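Local coordinates for Ufm1-specific protease (PDB 5EJJ), which acts as a thiol protease that hydrolyses the peptide bond at the C-terminal glycine of the ubiquitin-like modifier ufm-1, bound to its target proteins, at residues Arg259-Glu262 and Ala263-Arg267; Tyr318-Arg321 and Leu322-Phe326. All blocks are in the same frame, centred on the assembly; numbering follows the deposited sequence.

Interaction 1. Residues Arg259-Glu262 and Ala263-Arg267; sequences RSRE and AFNRR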
loop_
_atom_site.group_PDB
_atom_site.type_symbol
_atom_site.label_atom_id
_atom_site.label_comp_id
_atom_site.label_asym_id
_atom_site.label_seq_id
_atom_site.Cartn_x
_atom_site.Cartn_y
_atom_site.Cartn_z
ATOM N N ARG A 259 -3.257 -8.816 -20.565
ATOM C CA ARG A 259 -3.237 -8.522 -19.130
ATOM C C ARG A 259 -4.536 -7.938 -18.603
ATOM O O ARG A 259 -5.046 -8.376 -17.572
ATOM C CB ARG A 259 -2.059 -7.635 -18.747
ATOM C CG ARG A 259 -0.886 -8.453 -18.246
ATOM C CD ARG A 259 0.010 -7.674 -17.308
ATOM N NE ARG A 259 0.845 -6.722 -18.027
ATOM C CZ ARG A 259 1.871 -7.063 -18.791
ATOM N NH1 ARG A 259 2.192 -8.343 -18.955
ATOM N NH2 ARG A 259 2.565 -6.119 -19.398
ATOM N N SER A 260 -5.067 -6.955 -19.323
ATOM C CA SER A 260 -6.319 -6.285 -18.971
ATOM C C SER A 260 -7.427 -7.311 -18.808
ATOM O O SER A 260 -8.283 -7.205 -17.940
ATOM C CB SER A 260 -6.723 -5.386 -20.117
ATOM O OG SER A 260 -7.134 -6.223 -21.192
ATOM N N ARG A 261 -7.403 -8.303 -19.679
ATOM C CA ARG A 261 -8.440 -9.297 -19.716
ATOM C C ARG A 261 -8.329 -10.198 -18.505
ATOM O O ARG A 261 -9.306 -10.372 -17.784
ATOM C CB ARG A 261 -8.309 -10.104 -20.989
ATOM C CG ARG A 261 -9.497 -10.916 -21.285
ATOM C CD ARG A 261 -9.260 -11.889 -22.407
ATOM N NE ARG A 261 -10.424 -12.754 -22.488
ATOM C CZ ARG A 261 -10.483 -13.976 -21.973
ATOM N NH1 ARG A 261 -9.412 -14.509 -21.379
ATOM N NH2 ARG A 261 -11.612 -14.670 -22.076
ATOM N N GLU A 262 -7.146 -10.766 -18.270
ATOM C CA GLU A 262 -6.911 -11.560 -17.054
ATOM C C GLU A 262 -7.219 -10.762 -15.788
ATOM O O GLU A 262 -7.757 -11.304 -14.812
ATOM C CB GLU A 262 -5.470 -12.058 -16.979
ATOM C CG GLU A 262 -5.129 -12.868 -15.713
ATOM C CD GLU A 262 -5.766 -14.258 -15.681
ATOM O OE1 GLU A 262 -6.228 -14.757 -16.743
ATOM O OE2 GLU A 262 -5.812 -14.863 -14.582
ATOM N N ALA A 263 -6.868 -9.476 -15.816
ATOM C CA ALA A 263 -7.102 -8.586 -14.692
ATOM C C ALA A 263 -8.595 -8.551 -14.375
ATOM O O ALA A 263 -9.010 -8.772 -13.223
ATOM C CB ALA A 263 -6.576 -7.205 -15.004
ATOM N N PHE A 264 -9.393 -8.300 -15.412
ATOM C CA PHE A 264 -10.844 -8.261 -15.290
ATOM C C PHE A 264 -11.452 -9.595 -14.829
ATOM O O PHE A 264 -12.389 -9.607 -14.021
ATOM C CB PHE A 264 -11.501 -7.835 -16.607
ATOM C CG PHE A 264 -12.980 -7.952 -16.576
ATOM C CD1 PHE A 264 -13.611 -9.021 -17.158
ATOM C CD2 PHE A 264 -13.741 -7.031 -15.879
ATOM C CE1 PHE A 264 -14.995 -9.149 -17.090
ATOM C CE2 PHE A 264 -15.123 -7.158 -15.798
ATOM C CZ PHE A 264 -15.753 -8.210 -16.409
ATOM N N ASN A 265 -10.936 -10.711 -15.346
ATOM C CA ASN A 265 -11.463 -11.999 -14.942
ATOM C C ASN A 265 -11.179 -12.325 -13.475
ATOM O O ASN A 265 -12.015 -12.927 -12.808
ATOM C CB ASN A 265 -11.002 -13.125 -15.864
ATOM C CG ASN A 265 -11.476 -12.948 -17.309
ATOM O OD1 ASN A 265 -12.356 -12.134 -17.608
ATOM N ND2 ASN A 265 -10.888 -13.719 -18.213
ATOM N N ARG A 266 -10.028 -11.896 -12.954
ATOM C CA ARG A 266 -9.676 -12.187 -11.566
ATOM C C ARG A 266 -10.561 -11.420 -10.602
ATOM O O ARG A 266 -10.971 -11.936 -9.566
ATOM C CB ARG A 266 -8.212 -11.860 -11.305
ATOM C CG ARG A 266 -7.256 -12.758 -12.052
ATOM C CD ARG A 266 -5.863 -12.636 -11.560
ATOM N NE ARG A 266 -4.986 -13.577 -12.235
ATOM C CZ ARG A 266 -3.660 -13.566 -12.132
ATOM N NH1 ARG A 266 -3.045 -12.663 -11.389
ATOM N NH2 ARG A 266 -2.938 -14.453 -12.776
ATOM N N ARG A 267 -10.852 -10.175 -10.938
ATOM C CA ARG A 267 -11.755 -9.387 -10.121
ATOM C C ARG A 267 -13.151 -9.995 -10.067
ATOM O O ARG A 267 -13.814 -9.918 -9.041
ATOM C CB ARG A 267 -11.856 -7.975 -10.679
ATOM C CG ARG A 267 -10.681 -7.107 -10.418
ATOM C CD ARG A 267 -10.856 -6.399 -9.104
ATOM N NE ARG A 267 -9.700 -5.559 -8.827
ATOM C CZ ARG A 267 -9.505 -4.903 -7.692
ATOM N NH1 ARG A 267 -10.390 -4.987 -6.702
ATOM N NH2 ARG A 267 -8.407 -4.170 -7.550
#
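Glu262 and Arg266 meet one helical turn apart through a salt bridge. Arg266 can be followed outward from its backbone. Its CB lies beside Glu262 O. CG comes closer still to that oxygen and also faces the carboxylate. CD lies by Glu262 OE2. NE then donates to Glu262 OE2 at 2.8 Å, with an N-H...O angle of 147°. CZ and NH2 lie farther from the same oxygen, with Arg266 NH2 3.4 Å from Glu262 OE2. The carboxylate uses the anti lone pair of OE2, and its plane stands nearly at right angles to the guanidinium. The Arg266 chain is extended from CG to NE, while Glu262 is bent at chi2 (71°), which turns its carboxylate to that NE edge.

The pair is an i to i+4 salt bridge within helix 253-280. The backbone has the usual alpha-helical bonds, such as Ala263 N to Arg259 O at 2.8 Å. The helix packs on strand 235-247, where Ala263 meets Val243 and Phe245. Phe264 packs against Val133 and Tyr135 of strand 127-139 and makes an edge-to-face contact with Phe162.

The tip of the Arg266 chain has further partners. NH1 donates to Leu69 O and NH2 to Ile73 O. NE, NH1 and NH2 therefore all have acceptors, which should fix the rotation of the buried guanidinium.

On a neighbouring side of the helix, Arg261 and Asn265 meet without a hydrogen bond. Asn265 ND2 sits over one face of the Arg261 guanidinium, 3.6 Å from Arg261 NH1. The amide stands almost perpendicular to the guanidinium. Asn265 OD1 is hydrogen-bonded to Ser159 OG, which would help set the amide's rotation.

Interaction 2. Residues Tyr318-Arg321 and Leu322-Phe326; sequences YRIR and LHKLF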
loop_
_atom_site.group_PDB
_atom_site.type_symbol
_atom_site.label_atom_id
_atom_site.label_comp_id
_atom_site.label_asym_id
_atom_site.label_seq_id
_atom_site.Cartn_x
_atom_site.Cartn_y
_atom_site.Cartn_z
ATOM N N TYR A 318 -12.844 -10.717 8.622
ATOM C CA TYR A 318 -12.443 -10.962 7.246
ATOM C C TYR A 318 -11.068 -10.355 7.038
ATOM O O TYR A 318 -10.160 -10.988 6.472
ATOM C CB TYR A 318 -13.428 -10.273 6.328
ATOM C CG TYR A 318 -13.227 -10.537 4.858
ATOM C CD1 TYR A 318 -13.530 -11.787 4.306
ATOM C CD2 TYR A 318 -12.771 -9.529 4.015
ATOM C CE1 TYR A 318 -13.368 -12.033 2.957
ATOM C CE2 TYR A 318 -12.606 -9.757 2.665
ATOM C CZ TYR A 318 -12.912 -11.013 2.136
ATOM O OH TYR A 318 -12.737 -11.239 0.778
ATOM N N ARG A 319 -10.925 -9.117 7.500
ATOM C CA ARG A 319 -9.637 -8.471 7.511
ATOM C C ARG A 319 -8.604 -9.361 8.206
ATOM O O ARG A 319 -7.511 -9.580 7.688
ATOM C CB ARG A 319 -9.739 -7.097 8.147
ATOM C CG ARG A 319 -9.681 -5.996 7.126
ATOM C CD ARG A 319 -10.589 -4.845 7.476
ATOM N NE ARG A 319 -10.305 -4.330 8.803
ATOM C CZ ARG A 319 -11.227 -4.043 9.717
ATOM N NH1 ARG A 319 -12.523 -4.220 9.453
ATOM N NH2 ARG A 319 -10.845 -3.574 10.906
ATOM N N ILE A 320 -8.955 -9.917 9.356
ATOM C CA ILE A 320 -8.025 -10.805 10.052
ATOM C C ILE A 320 -7.730 -12.049 9.214
ATOM O O ILE A 320 -6.582 -12.461 9.065
ATOM C CB ILE A 320 -8.544 -11.172 11.466
ATOM C CG1 ILE A 320 -8.234 -10.037 12.430
ATOM C CG2 ILE A 320 -7.912 -12.462 11.977
ATOM C CD1 ILE A 320 -9.347 -9.757 13.350
ATOM N N ARG A 321 -8.777 -12.635 8.654
ATOM C CA ARG A 321 -8.623 -13.818 7.830
ATOM C C ARG A 321 -7.681 -13.498 6.688
ATOM O O ARG A 321 -6.736 -14.244 6.409
ATOM C CB ARG A 321 -9.983 -14.250 7.300
ATOM C CG ARG A 321 -9.945 -15.239 6.158
ATOM C CD ARG A 321 -9.992 -16.681 6.630
ATOM N NE ARG A 321 -10.363 -17.576 5.529
ATOM C CZ ARG A 321 -9.794 -18.762 5.303
ATOM N NH1 ARG A 321 -8.822 -19.205 6.106
ATOM N NH2 ARG A 321 -10.195 -19.503 4.268
ATOM N N LEU A 322 -7.930 -12.359 6.051
ATOM C CA LEU A 322 -7.120 -11.933 4.927
ATOM C C LEU A 322 -5.654 -11.738 5.304
ATOM O O LEU A 322 -4.783 -12.128 4.536
ATOM C CB LEU A 322 -7.700 -10.681 4.278
ATOM C CG LEU A 322 -8.913 -10.860 3.363
ATOM C CD1 LEU A 322 -8.930 -9.751 2.380
ATOM C CD2 LEU A 322 -8.876 -12.159 2.621
ATOM N N HIS A 323 -5.384 -11.156 6.477
ATOM C CA HIS A 323 -4.016 -11.031 6.994
ATOM C C HIS A 323 -3.292 -12.386 7.035
ATOM O O HIS A 323 -2.121 -12.511 6.645
ATOM C CB HIS A 323 -4.010 -10.409 8.390
ATOM C CG HIS A 323 -4.023 -8.911 8.394
ATOM N ND1 HIS A 323 -5.083 -8.170 7.915
ATOM C CD2 HIS A 323 -3.110 -8.013 8.835
ATOM C CE1 HIS A 323 -4.823 -6.880 8.054
ATOM N NE2 HIS A 323 -3.633 -6.759 8.611
ATOM N N LYS A 324 -3.990 -13.413 7.496
ATOM C CA LYS A 324 -3.400 -14.746 7.544
ATOM C C LYS A 324 -3.167 -15.320 6.148
ATOM O O LYS A 324 -2.174 -16.015 5.905
ATOM C CB LYS A 324 -4.286 -15.695 8.375
ATOM C CG LYS A 324 -4.143 -15.494 9.868
ATOM C CD LYS A 324 -5.184 -16.261 10.659
ATOM C CE LYS A 324 -5.437 -15.578 12.013
ATOM N NZ LYS A 324 -6.549 -16.217 12.777
ATOM N N LEU A 325 -4.098 -15.053 5.237
ATOM C CA LEU A 325 -4.033 -15.647 3.916
ATOM C C LEU A 325 -2.901 -15.040 3.111
ATOM O O LEU A 325 -2.169 -15.760 2.410
ATOM C CB LEU A 325 -5.349 -15.472 3.186
ATOM C CG LEU A 325 -6.477 -16.381 3.654
ATOM C CD1 LEU A 325 -7.759 -16.016 2.911
ATOM C CD2 LEU A 325 -6.103 -17.830 3.412
ATOM N N PHE A 326 -2.744 -13.722 3.239
ATOM C CA PHE A 326 -1.717 -12.993 2.509
ATOM C C PHE A 326 -0.451 -12.723 3.320
ATOM O O PHE A 326 0.370 -11.885 2.937
ATOM C CB PHE A 326 -2.297 -11.705 1.948
ATOM C CG PHE A 326 -3.305 -11.949 0.890
ATOM C CD1 PHE A 326 -4.635 -11.618 1.085
ATOM C CD2 PHE A 326 -2.935 -12.583 -0.288
ATOM C CE1 PHE A 326 -5.558 -11.889 0.117
ATOM C CE2 PHE A 326 -3.851 -12.851 -1.255
ATOM C CZ PHE A 326 -5.158 -12.514 -1.060
#
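The last turns of helix 312-325 hold this contact, in which side chains of successive turns meet along the helix surface. Leu322 lies over one face of the Tyr318 ring in a CH-pi contact. Its CG is 4.2 Å from the ring centroid, and Leu322 CD1 reaches Tyr318 CE2 at 3.7 Å. Trp310 meets the same tyrosine edge-to-face, and Phe64 of helix 59-68 packs on Leu322.

On another side, His323 reaches back to Arg319. Its CG lies beside the backbone N (chi1 -85°), which brings the imidazole over the preceding turn. His323 ND1 donates to Arg319 O at 2.8 Å from well above the carbonyl plane, while His323 N donates to the same oxygen from the opposite face.

Leu325 CD1 sits over one face of the Arg321 guanidinium, 4.0 Å from Arg321 NE. Arg321 NH1 is tied to Asp56 by a salt bridge. Ile320 and Lys324 run side by side, with Ile320 CG2 4.0 Å from Lys324 CE.

Two donors thus grip Arg319 O, and since ND1 acts as one of them it must carry a proton.

In the fold
Both interactions are local contacts within single helices of the UfSP2 N-terminal family region. They follow one another along the chain; their centres lie about 22 Å apart and their nearest atoms about 10 Å apart, so they do not touch. Interaction 1 is the more buried. Its helix packs on strands 235-247 and 127-139, and its chemistry is charged and polar within that setting. Interaction 2 is partly buried. Its apolar side faces strand 302-306 and helix 59-68, while Arg321 and Lys324 are exposed. Both helices also reach the N-terminal part of the chain, interaction 1 through the carbonyls of Leu69 and Ile73 and interaction 2 through Asp56 and helix 59-68. Neither lies near the active-site residues.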